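Local coordinates for protein putative glutathione S-transferase (Corynebacterium glutamicum, PDB 3M1G) that probably acts as a glutathione transferase of the ECM4-like, omega-related type, with a predicted cysteine nucleophile, at residues D32-A37 with N162-Q167; R81-E86 with P174-A179; T194-G199 with K217-A222. All coordinates share one frame; numbering follows the deposited sequence.

Contact 1. Residues D32-A37 with N162-Q167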
loop_
_atom_site.group_PDB
_atom_site.type_symbol
_atom_site.label_atom_id
_atom_site.label_comp_id
_atom_site.label_asym_id
_atom_site.label_seq_id
_atom_site.Cartn_x
_atom_site.Cartn_y
_atom_site.Cartn_z
ATOM N N ASP A 32 3.039 -8.142 -36.726
ATOM C CA ASP A 32 2.394 -9.418 -36.396
ATOM C C ASP A 32 2.703 -10.522 -37.396
ATOM O O ASP A 32 1.855 -11.375 -37.656
ATOM C CB ASP A 32 0.862 -9.255 -36.219
ATOM C CG ASP A 32 0.177 -8.759 -37.480
ATOM O OD1 ASP A 32 0.879 -8.211 -38.371
ATOM O OD2 ASP A 32 -1.061 -8.915 -37.600
ATOM N N ASP A 33 3.925 -10.539 -37.947
ATOM C CA ASP A 33 4.419 -11.746 -38.619
ATOM C C ASP A 33 4.488 -12.843 -37.571
ATOM O O ASP A 33 4.383 -12.562 -36.385
ATOM C CB ASP A 33 5.828 -11.552 -39.211
ATOM C CG ASP A 33 5.852 -10.658 -40.408
ATOM O OD1 ASP A 33 4.768 -10.224 -40.894
ATOM O OD2 ASP A 33 6.981 -10.414 -40.915
ATOM N N ARG A 34 4.671 -14.094 -38.003
ATOM C CA ARG A 34 4.736 -15.229 -37.079
ATOM C C ARG A 34 5.874 -16.145 -37.502
ATOM O O ARG A 34 6.226 -16.191 -38.694
ATOM C CB ARG A 34 3.405 -15.995 -37.077
ATOM C CG ARG A 34 2.257 -15.211 -36.430
ATOM C CD ARG A 34 0.910 -15.994 -36.524
ATOM N NE ARG A 34 1.088 -17.301 -35.880
ATOM C CZ ARG A 34 0.608 -18.467 -36.330
ATOM N NH1 ARG A 34 -0.120 -18.544 -37.425
ATOM N NH2 ARG A 34 0.878 -19.591 -35.676
ATOM N N ILE A 35 6.486 -16.799 -36.521
ATOM C CA ILE A 35 7.477 -17.817 -36.768
ATOM C C ILE A 35 6.796 -19.176 -36.610
ATOM O O ILE A 35 6.246 -19.464 -35.553
ATOM C CB ILE A 35 8.708 -17.701 -35.836
ATOM C CG1 ILE A 35 9.175 -16.247 -35.707
ATOM C CG2 ILE A 35 9.865 -18.538 -36.410
ATOM C CD1 ILE A 35 10.472 -16.029 -34.906
ATOM N N VAL A 36 6.801 -19.978 -37.668
ATOM C CA VAL A 36 6.013 -21.194 -37.728
ATOM C C VAL A 36 6.797 -22.429 -38.189
ATOM O O VAL A 36 7.844 -22.334 -38.836
ATOM C CB VAL A 36 4.761 -21.019 -38.621
ATOM C CG1 VAL A 36 3.921 -19.822 -38.141
ATOM C CG2 VAL A 36 5.147 -20.873 -40.109
ATOM N N ALA A 37 6.254 -23.580 -37.815
ATOM C CA ALA A 37 6.796 -24.896 -38.139
ATOM C C ALA A 37 6.650 -25.250 -39.615
ATOM O O ALA A 37 7.495 -25.983 -40.132
ATOM C CB ALA A 37 6.129 -25.988 -37.267
ATOM N N ASN A 162 4.877 -22.322 -27.644
ATOM C CA ASN A 162 4.266 -23.588 -27.276
ATOM C C ASN A 162 3.959 -24.519 -28.439
ATOM O O ASN A 162 4.226 -25.704 -28.344
ATOM C CB ASN A 162 2.969 -23.355 -26.485
ATOM C CG ASN A 162 3.253 -22.958 -25.032
ATOM O OD1 ASN A 162 3.773 -23.783 -24.263
ATOM N ND2 ASN A 162 2.982 -21.693 -24.672
ATOM N N LEU A 163 3.380 -24.005 -29.526
ATOM C CA LEU A 163 2.854 -24.885 -30.575
ATOM C C LEU A 163 3.786 -24.980 -31.776
ATOM O O LEU A 163 3.890 -26.025 -32.360
ATOM C CB LEU A 163 1.473 -24.411 -31.043
ATOM C CG LEU A 163 0.379 -24.276 -29.974
ATOM C CD1 LEU A 163 -0.992 -24.010 -30.667
ATOM C CD2 LEU A 163 0.357 -25.501 -29.053
ATOM N N GLU A 164 4.463 -23.904 -32.153
ATOM C CA GLU A 164 5.265 -23.929 -33.402
ATOM C C GLU A 164 6.682 -24.432 -33.154
ATOM O O GLU A 164 7.305 -25.018 -34.050
ATOM C CB GLU A 164 5.345 -22.539 -34.011
ATOM C CG GLU A 164 3.984 -21.951 -34.433
ATOM C CD GLU A 164 3.199 -22.854 -35.365
ATOM O OE1 GLU A 164 3.786 -23.510 -36.288
ATOM O OE2 GLU A 164 1.969 -22.891 -35.174
ATOM N N TRP A 165 7.180 -24.219 -31.935
ATOM C CA TRP A 165 8.582 -24.526 -31.589
ATOM C C TRP A 165 8.738 -25.858 -30.895
ATOM O O TRP A 165 9.797 -26.160 -30.375
ATOM C CB TRP A 165 9.165 -23.401 -30.698
ATOM C CG TRP A 165 9.465 -22.119 -31.405
ATOM C CD1 TRP A 165 8.602 -21.073 -31.656
ATOM C CD2 TRP A 165 10.730 -21.721 -31.951
ATOM N NE1 TRP A 165 9.261 -20.075 -32.326
ATOM C CE2 TRP A 165 10.568 -20.444 -32.512
ATOM C CE3 TRP A 165 11.992 -22.331 -32.017
ATOM C CZ2 TRP A 165 11.611 -19.769 -33.141
ATOM C CZ3 TRP A 165 13.023 -21.667 -32.632
ATOM C CH2 TRP A 165 12.832 -20.398 -33.197
ATOM N N LYS A 166 7.699 -26.692 -30.919
ATOM C CA LYS A 166 7.672 -27.967 -30.224
ATOM C C LYS A 166 8.885 -28.861 -30.412
ATOM O O LYS A 166 9.338 -29.527 -29.459
ATOM C CB LYS A 166 6.465 -28.794 -30.721
ATOM C CG LYS A 166 5.359 -29.005 -29.755
ATOM C CD LYS A 166 4.070 -29.598 -30.462
ATOM C CE LYS A 166 2.772 -29.258 -29.658
ATOM N NZ LYS A 166 1.524 -29.378 -30.497
ATOM N N GLN A 167 9.393 -28.940 -31.639
ATOM C CA GLN A 167 10.540 -29.835 -31.868
ATOM C C GLN A 167 11.809 -29.299 -31.260
ATOM O O GLN A 167 12.759 -30.030 -31.180
ATOM C CB GLN A 167 10.750 -30.097 -33.363
ATOM C CG GLN A 167 9.530 -30.714 -34.046
ATOM C CD GLN A 167 8.960 -31.971 -33.344
ATOM O OE1 GLN A 167 7.736 -32.116 -33.289
ATOM N NE2 GLN A 167 9.824 -32.871 -32.830
HETATM O O HOH W 1 7.281 -18.188 -32.737
#
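Glu164 meets Ala37 and strand 34-36 of the small three-stranded sheet. It comes from segment 162-167, at the C-terminal side of helix 154-163. This segment lies within the C-terminal GST region, so the contact ties that region to an N-terminal strand. OE1 of Glu164 accepts the backbone N-H of Ala37 at 2.9 Å. The bond is almost straight, 178° at the hydrogen, and uses the anti lone pair of the oxygen. The other oxygen of Glu164, OE2, lies 3.5 Å from NH2 of Arg34, near the edge of the guanidinium. This is a salt bridge, and the two planar groups stand 82° apart. One face of the guanidinium carries CG1 of Val36, 3.9 Å above the plane and offset toward the rim. The chain of Glu164 is bent at chi2 (-54°), which folds the carboxylate back beside Val36. CG of Glu164 also packs 3.5 Å from the carbonyl oxygen of Ile35.

A second touch is apolar. CG2 of Ile35 meets CZ2 of the Trp165 ring at 3.9 Å.

Further out, Arg34 has a stronger partner than Glu164: its NE forms a salt bridge with Asp160 on helix 154-163. The strand itself is held by backbone bonds to Phe53, Trp55 and Val57. The indole of Trp165 meets Phe161 and Phe168 edge-to-face. Back at the interface itself, water 1 bridges the two segments. It lies in the plane of the Trp165 ring, accepts from NE1 of Trp165 at 2.8 Å and donates to the carbonyl oxygen of Ile35.

Contact 2. Residues R81-E86 with P174-A179; sequences RLLGLE and PNLYPA
Leu176 overlaps the last turn of helix 71-83 with one methyl, CD1. That methyl sits against two leucines of the helix. CD1 of Leu176 is 3.9 Å from CD1 of Leu82 and 4.0 Å from CD2 of Leu83. The side chains of Leu82 and Leu176 cross at about a right angle, so they meet at their methyl ends and do not run alongside each other. Leu83 comes to Leu176 at a slant. In Leu176, CG stands anti to the carbonyl carbon (chi1 -62°), and with chi2 extended this carries CD1 forward to the helix.

Pro174 makes the rest of the contact. The carbonyl oxygen of Pro174 lies 3.6 Å from CD2 of Leu83. The ring carbon CD of Pro174 packs 3.8 Å from the carbonyl oxygen of Leu82. These are van der Waals contacts. The oxygen of Leu82 is instead hydrogen-bonded by the side chain of Arg170.

The helix belongs to the N-terminal GST domain, of the thioredoxin type, and follows the predicted nucleophile Cys70. It ends here in a Schellman motif. Gly84 takes up a positive phi of 77°, and two bonds run back into the last turn, one of them from Gly84 N to Arg81 O. The segment 174-179 lies in the C-terminal GST region, in the loop between helices 154-163 and 182-197. The four touching residues are all buried. Ile246 of helix 243-253 touches both Leu82 and Leu176, while Asn162 touches both Leu83 and Leu176.

Arg81, in the last turn, reaches Glu86 past the helix end. NH1 of Arg81 donates to OE2 of Glu86 at 3.2 Å, on the syn side of the carboxylate and close to the guanidinium plane. NE of Arg81 forms a second salt bridge, with Asp291.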
loop_
_atom_site.group_PDB
_atom_site.type_symbol
_atom_site.label_atom_id
_atom_site.label_comp_id
_atom_site.label_asym_id
_atom_site.label_seq_id
_atom_site.Cartn_x
_atom_site.Cartn_y
_atom_site.Cartn_z
ATOM N N ARG A 81 11.948 -20.007 -20.797
ATOM C CA ARG A 81 12.587 -20.847 -19.796
ATOM C C ARG A 81 11.847 -22.188 -19.550
ATOM O O ARG A 81 12.479 -23.258 -19.527
ATOM C CB ARG A 81 12.785 -20.078 -18.505
ATOM C CG ARG A 81 13.423 -20.907 -17.381
ATOM C CD ARG A 81 14.301 -20.100 -16.458
ATOM N NE ARG A 81 14.811 -20.978 -15.408
ATOM C CZ ARG A 81 15.771 -21.889 -15.588
ATOM N NH1 ARG A 81 16.397 -22.029 -16.766
ATOM N NH2 ARG A 81 16.134 -22.648 -14.572
ATOM N N LEU A 82 10.533 -22.144 -19.358
ATOM C CA LEU A 82 9.787 -23.339 -19.065
ATOM C C LEU A 82 9.953 -24.375 -20.167
ATOM O O LEU A 82 10.108 -25.565 -19.881
ATOM C CB LEU A 82 8.304 -23.029 -18.866
ATOM C CG LEU A 82 7.878 -22.408 -17.529
ATOM C CD1 LEU A 82 6.400 -22.041 -17.599
ATOM C CD2 LEU A 82 8.147 -23.395 -16.390
ATOM N N LEU A 83 9.948 -23.916 -21.426
ATOM C CA LEU A 83 10.002 -24.826 -22.566
ATOM C C LEU A 83 11.396 -25.278 -22.962
ATOM O O LEU A 83 11.520 -26.205 -23.758
ATOM C CB LEU A 83 9.309 -24.204 -23.781
ATOM C CG LEU A 83 7.812 -23.920 -23.520
ATOM C CD1 LEU A 83 7.228 -23.207 -24.765
ATOM C CD2 LEU A 83 7.030 -25.200 -23.197
ATOM N N GLY A 84 12.431 -24.614 -22.454
ATOM C CA GLY A 84 13.809 -24.960 -22.800
ATOM C C GLY A 84 14.206 -24.451 -24.168
ATOM O O GLY A 84 14.878 -25.159 -24.927
ATOM N N LEU A 85 13.776 -23.231 -24.488
ATOM C CA LEU A 85 14.139 -22.578 -25.720
ATOM C C LEU A 85 15.320 -21.633 -25.542
ATOM O O LEU A 85 15.693 -20.939 -26.492
ATOM C CB LEU A 85 12.944 -21.847 -26.344
ATOM C CG LEU A 85 11.780 -22.731 -26.772
ATOM C CD1 LEU A 85 10.590 -21.900 -27.239
ATOM C CD2 LEU A 85 12.244 -23.740 -27.907
ATOM N N GLU A 86 15.963 -21.659 -24.369
ATOM C CA GLU A 86 17.050 -20.727 -24.078
ATOM C C GLU A 86 18.295 -20.964 -24.944
ATOM O O GLU A 86 19.052 -20.026 -25.217
ATOM C CB GLU A 86 17.462 -20.811 -22.588
ATOM C CG GLU A 86 16.374 -20.328 -21.623
ATOM C CD GLU A 86 16.548 -20.815 -20.181
ATOM O OE1 GLU A 86 17.030 -21.944 -19.989
ATOM O OE2 GLU A 86 16.213 -20.070 -19.237
ATOM N N PRO A 174 6.666 -29.046 -20.427
ATOM C CA PRO A 174 5.227 -29.143 -20.210
ATOM C C PRO A 174 4.408 -28.749 -21.455
ATOM O O PRO A 174 4.868 -27.978 -22.297
ATOM C CB PRO A 174 4.972 -28.119 -19.081
ATOM C CG PRO A 174 6.116 -27.161 -19.170
ATOM C CD PRO A 174 7.279 -28.029 -19.577
ATOM N N ASN A 175 3.181 -29.248 -21.510
ATOM C CA ASN A 175 2.151 -28.791 -22.449
ATOM C C ASN A 175 1.346 -27.674 -21.757
ATOM O O ASN A 175 0.410 -27.931 -20.961
ATOM C CB ASN A 175 1.239 -29.990 -22.841
ATOM C CG ASN A 175 0.172 -29.610 -23.858
ATOM O OD1 ASN A 175 -0.004 -28.421 -24.173
ATOM N ND2 ASN A 175 -0.563 -30.608 -24.361
ATOM N N LEU A 176 1.730 -26.433 -22.041
ATOM C CA LEU A 176 1.159 -25.256 -21.365
ATOM C C LEU A 176 -0.147 -24.769 -22.032
ATOM O O LEU A 176 -0.852 -23.922 -21.483
ATOM C CB LEU A 176 2.182 -24.094 -21.345
ATOM C CG LEU A 176 3.462 -24.419 -20.580
ATOM C CD1 LEU A 176 4.524 -23.333 -20.765
ATOM C CD2 LEU A 176 3.151 -24.634 -19.013
ATOM N N TYR A 177 -0.444 -25.280 -23.220
ATOM C CA TYR A 177 -1.605 -24.812 -23.989
ATOM C C TYR A 177 -2.322 -26.009 -24.627
ATOM O O TYR A 177 -2.358 -26.148 -25.863
ATOM C CB TYR A 177 -1.142 -23.835 -25.045
ATOM C CG TYR A 177 -2.251 -23.006 -25.706
ATOM C CD1 TYR A 177 -3.136 -22.246 -24.933
ATOM C CD2 TYR A 177 -2.391 -22.949 -27.088
ATOM C CE1 TYR A 177 -4.132 -21.465 -25.520
ATOM C CE2 TYR A 177 -3.407 -22.142 -27.702
ATOM C CZ TYR A 177 -4.266 -21.416 -26.886
ATOM O OH TYR A 177 -5.270 -20.614 -27.389
ATOM N N PRO A 178 -2.847 -26.900 -23.792
ATOM C CA PRO A 178 -3.391 -28.152 -24.323
ATOM C C PRO A 178 -4.715 -27.980 -25.070
ATOM O O PRO A 178 -5.587 -27.209 -24.627
ATOM C CB PRO A 178 -3.633 -28.988 -23.072
ATOM C CG PRO A 178 -3.415 -28.125 -21.936
ATOM C CD PRO A 178 -3.010 -26.799 -22.340
ATOM N N ALA A 179 -4.844 -28.720 -26.164
ATOM C CA ALA A 179 -5.978 -28.643 -27.076
ATOM C C ALA A 179 -7.326 -28.613 -26.371
ATOM O O ALA A 179 -8.177 -27.798 -26.708
ATOM C CB ALA A 179 -5.928 -29.824 -28.109
#

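Contact 3. Residues T194-G199 with K217-A222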
loop_
_atom_site.group_PDB
_atom_site.type_symbol
_atom_site.label_atom_id
_atom_site.label_comp_id
_atom_site.label_asym_id
_atom_site.label_seq_id
_atom_site.Cartn_x
_atom_site.Cartn_y
_atom_site.Cartn_z
ATOM N N THR A 194 -8.225 -7.470 -20.115
ATOM C CA THR A 194 -8.845 -6.159 -20.095
ATOM C C THR A 194 -9.051 -5.629 -18.660
ATOM O O THR A 194 -8.914 -4.439 -18.411
ATOM C CB THR A 194 -10.183 -6.115 -20.894
ATOM O OG1 THR A 194 -11.152 -6.981 -20.292
ATOM C CG2 THR A 194 -9.975 -6.510 -22.396
ATOM N N GLU A 195 -9.369 -6.495 -17.707
ATOM C CA GLU A 195 -9.753 -6.008 -16.366
ATOM C C GLU A 195 -8.613 -6.019 -15.344
ATOM O O GLU A 195 -8.691 -5.303 -14.345
ATOM C CB GLU A 195 -10.889 -6.852 -15.834
ATOM C CG GLU A 195 -12.041 -7.036 -16.782
ATOM C CD GLU A 195 -12.593 -5.722 -17.322
ATOM O OE1 GLU A 195 -13.181 -4.944 -16.507
ATOM O OE2 GLU A 195 -12.466 -5.497 -18.561
ATOM N N VAL A 196 -7.565 -6.818 -15.583
ATOM C CA VAL A 196 -6.451 -6.994 -14.639
ATOM C C VAL A 196 -5.111 -6.579 -15.239
ATOM O O VAL A 196 -4.491 -5.623 -14.715
ATOM C CB VAL A 196 -6.404 -8.425 -14.109
ATOM C CG1 VAL A 196 -5.244 -8.623 -13.112
ATOM C CG2 VAL A 196 -7.802 -8.772 -13.441
ATOM N N ASN A 197 -4.646 -7.253 -16.321
ATOM C CA ASN A 197 -3.364 -6.921 -16.919
ATOM C C ASN A 197 -3.303 -5.463 -17.344
ATOM O O ASN A 197 -2.343 -4.769 -17.018
ATOM C CB ASN A 197 -3.000 -7.771 -18.188
ATOM C CG ASN A 197 -2.937 -9.275 -17.943
ATOM O OD1 ASN A 197 -3.327 -10.023 -18.832
ATOM N ND2 ASN A 197 -2.434 -9.739 -16.764
ATOM N N ASN A 198 -4.287 -5.018 -18.125
ATOM C CA ASN A 198 -4.422 -3.631 -18.464
ATOM C C ASN A 198 -5.091 -2.813 -17.389
ATOM O O ASN A 198 -4.944 -1.604 -17.367
ATOM C CB ASN A 198 -5.322 -3.460 -19.687
ATOM C CG ASN A 198 -4.558 -3.403 -20.944
ATOM O OD1 ASN A 198 -3.364 -3.088 -20.946
ATOM N ND2 ASN A 198 -5.240 -3.672 -22.055
ATOM N N GLY A 199 -5.917 -3.474 -16.588
ATOM C CA GLY A 199 -6.704 -2.840 -15.519
ATOM C C GLY A 199 -5.873 -2.012 -14.555
ATOM O O GLY A 199 -6.305 -0.932 -14.142
ATOM N N LYS A 217 -12.817 0.109 -9.785
ATOM C CA LYS A 217 -13.950 -0.745 -9.581
ATOM C C LYS A 217 -13.837 -1.969 -10.478
ATOM O O LYS A 217 -13.999 -3.075 -10.009
ATOM C CB LYS A 217 -15.241 0.000 -9.899
ATOM C CG LYS A 217 -16.500 -0.671 -9.392
ATOM C CD LYS A 217 -17.736 0.031 -9.994
ATOM C CE LYS A 217 -19.045 -0.449 -9.388
ATOM N NZ LYS A 217 -20.230 0.007 -10.247
ATOM N N ARG A 218 -13.534 -1.761 -11.751
ATOM C CA ARG A 218 -13.357 -2.882 -12.684
ATOM C C ARG A 218 -12.259 -3.841 -12.247
ATOM O O ARG A 218 -12.428 -5.060 -12.295
ATOM C CB ARG A 218 -13.097 -2.376 -14.111
ATOM C CG ARG A 218 -14.384 -1.896 -14.819
ATOM C CD ARG A 218 -14.071 -1.237 -16.164
ATOM N NE ARG A 218 -13.458 -2.169 -17.137
ATOM C CZ ARG A 218 -13.058 -1.811 -18.358
ATOM N NH1 ARG A 218 -13.150 -0.549 -18.752
ATOM N NH2 ARG A 218 -12.537 -2.693 -19.176
ATOM N N LEU A 219 -11.133 -3.303 -11.807
ATOM C CA LEU A 219 -10.014 -4.146 -11.395
ATOM C C LEU A 219 -10.440 -5.073 -10.250
ATOM O O LEU A 219 -10.143 -6.277 -10.253
ATOM C CB LEU A 219 -8.818 -3.279 -10.971
ATOM C CG LEU A 219 -7.642 -3.963 -10.305
ATOM C CD1 LEU A 219 -6.935 -4.919 -11.268
ATOM C CD2 LEU A 219 -6.633 -2.906 -9.747
ATOM N N TRP A 220 -11.146 -4.522 -9.276
ATOM C CA TRP A 220 -11.479 -5.303 -8.088
ATOM C C TRP A 220 -12.620 -6.300 -8.269
ATOM O O TRP A 220 -12.634 -7.337 -7.597
ATOM C CB TRP A 220 -11.653 -4.366 -6.843
ATOM C CG TRP A 220 -10.270 -3.969 -6.391
ATOM C CD1 TRP A 220 -9.625 -2.783 -6.632
ATOM C CD2 TRP A 220 -9.339 -4.792 -5.712
ATOM N NE1 TRP A 220 -8.347 -2.834 -6.154
ATOM C CE2 TRP A 220 -8.137 -4.055 -5.588
ATOM C CE3 TRP A 220 -9.395 -6.086 -5.182
ATOM C CZ2 TRP A 220 -7.032 -4.551 -4.934
ATOM C CZ3 TRP A 220 -8.273 -6.592 -4.546
ATOM C CH2 TRP A 220 -7.112 -5.829 -4.434
ATOM N N VAL A 221 -13.566 -6.000 -9.158
ATOM C CA VAL A 221 -14.571 -6.992 -9.574
ATOM C C VAL A 221 -13.817 -8.210 -10.160
ATOM O O VAL A 221 -14.128 -9.359 -9.816
ATOM C CB VAL A 221 -15.557 -6.426 -10.642
ATOM C CG1 VAL A 221 -16.285 -7.546 -11.363
ATOM C CG2 VAL A 221 -16.611 -5.428 -10.007
ATOM N N ALA A 222 -12.806 -7.963 -10.986
ATOM C CA ALA A 222 -12.072 -9.070 -11.593
ATOM C C ALA A 222 -11.171 -9.800 -10.588
ATOM O O ALA A 222 -11.105 -11.031 -10.603
ATOM C CB ALA A 222 -11.254 -8.601 -12.814
HETATM O O HOH W 2 -14.185 -5.943 -14.289
#
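Two helices of the C-terminal GST region, 182-197 and 209-229, pack together here. Arg218 grips Glu195 side-on. NE of Arg218 donates to OE1 of Glu195 at 2.9 Å, and NH2 of Arg218 donates to OE2 of Glu195, also at 2.9 Å. Both bonds are nearly straight, at 175° and 170°. The two flat groups are nearly coplanar, 18° apart, although each nitrogen lies somewhat out of the carboxylate plane. Thr194 OG1 also donates to OE2 of Glu195, at 2.6 Å on the anti lone pair. Water 2 donates to OE1 and to the backbone oxygen of Arg218. The carboxylate is thus held at both oxygens, which should limit its rotation.

In this all-helical part of the GST fold, helix 182-197 has a wider pi-type turn at 194-197. Next to the salt bridge the backbones approach. CA of Leu219 makes a C-H...O contact with the carbonyl oxygen of Glu195, at 3.4 Å. CB of Ala222 packs 3.5 Å from CB of Glu195 and equally close to CG2 of Val196. Farther in, Val196 touches Leu248 and Thr251. The side chain of Leu219 is about 7 Å from that of Tyr259, predicted to lower the pKa of the presumed active-site cysteine.

Overall arrangement
From the N terminus, strand 34-36 comes first, and contact 1 closes a long loop when the chain reaches segment 162-167. Contact 2 opens inside that loop, at the end of helix 71-83, and closes after it, at 174-179. The two therefore cross along the chain. They also touch in space: Asn162 and Trp165 of contact 1 pack on Leu83, Leu85 and Leu176 of contact 2, and their centres are 12 Å apart. Both join N-terminal elements to the C-terminal region. Contact 3 follows in series and closes a short, mostly helical excursion that includes helix 199-204. Its centre is about 27 Å from that of contact 2, across the chain's centre.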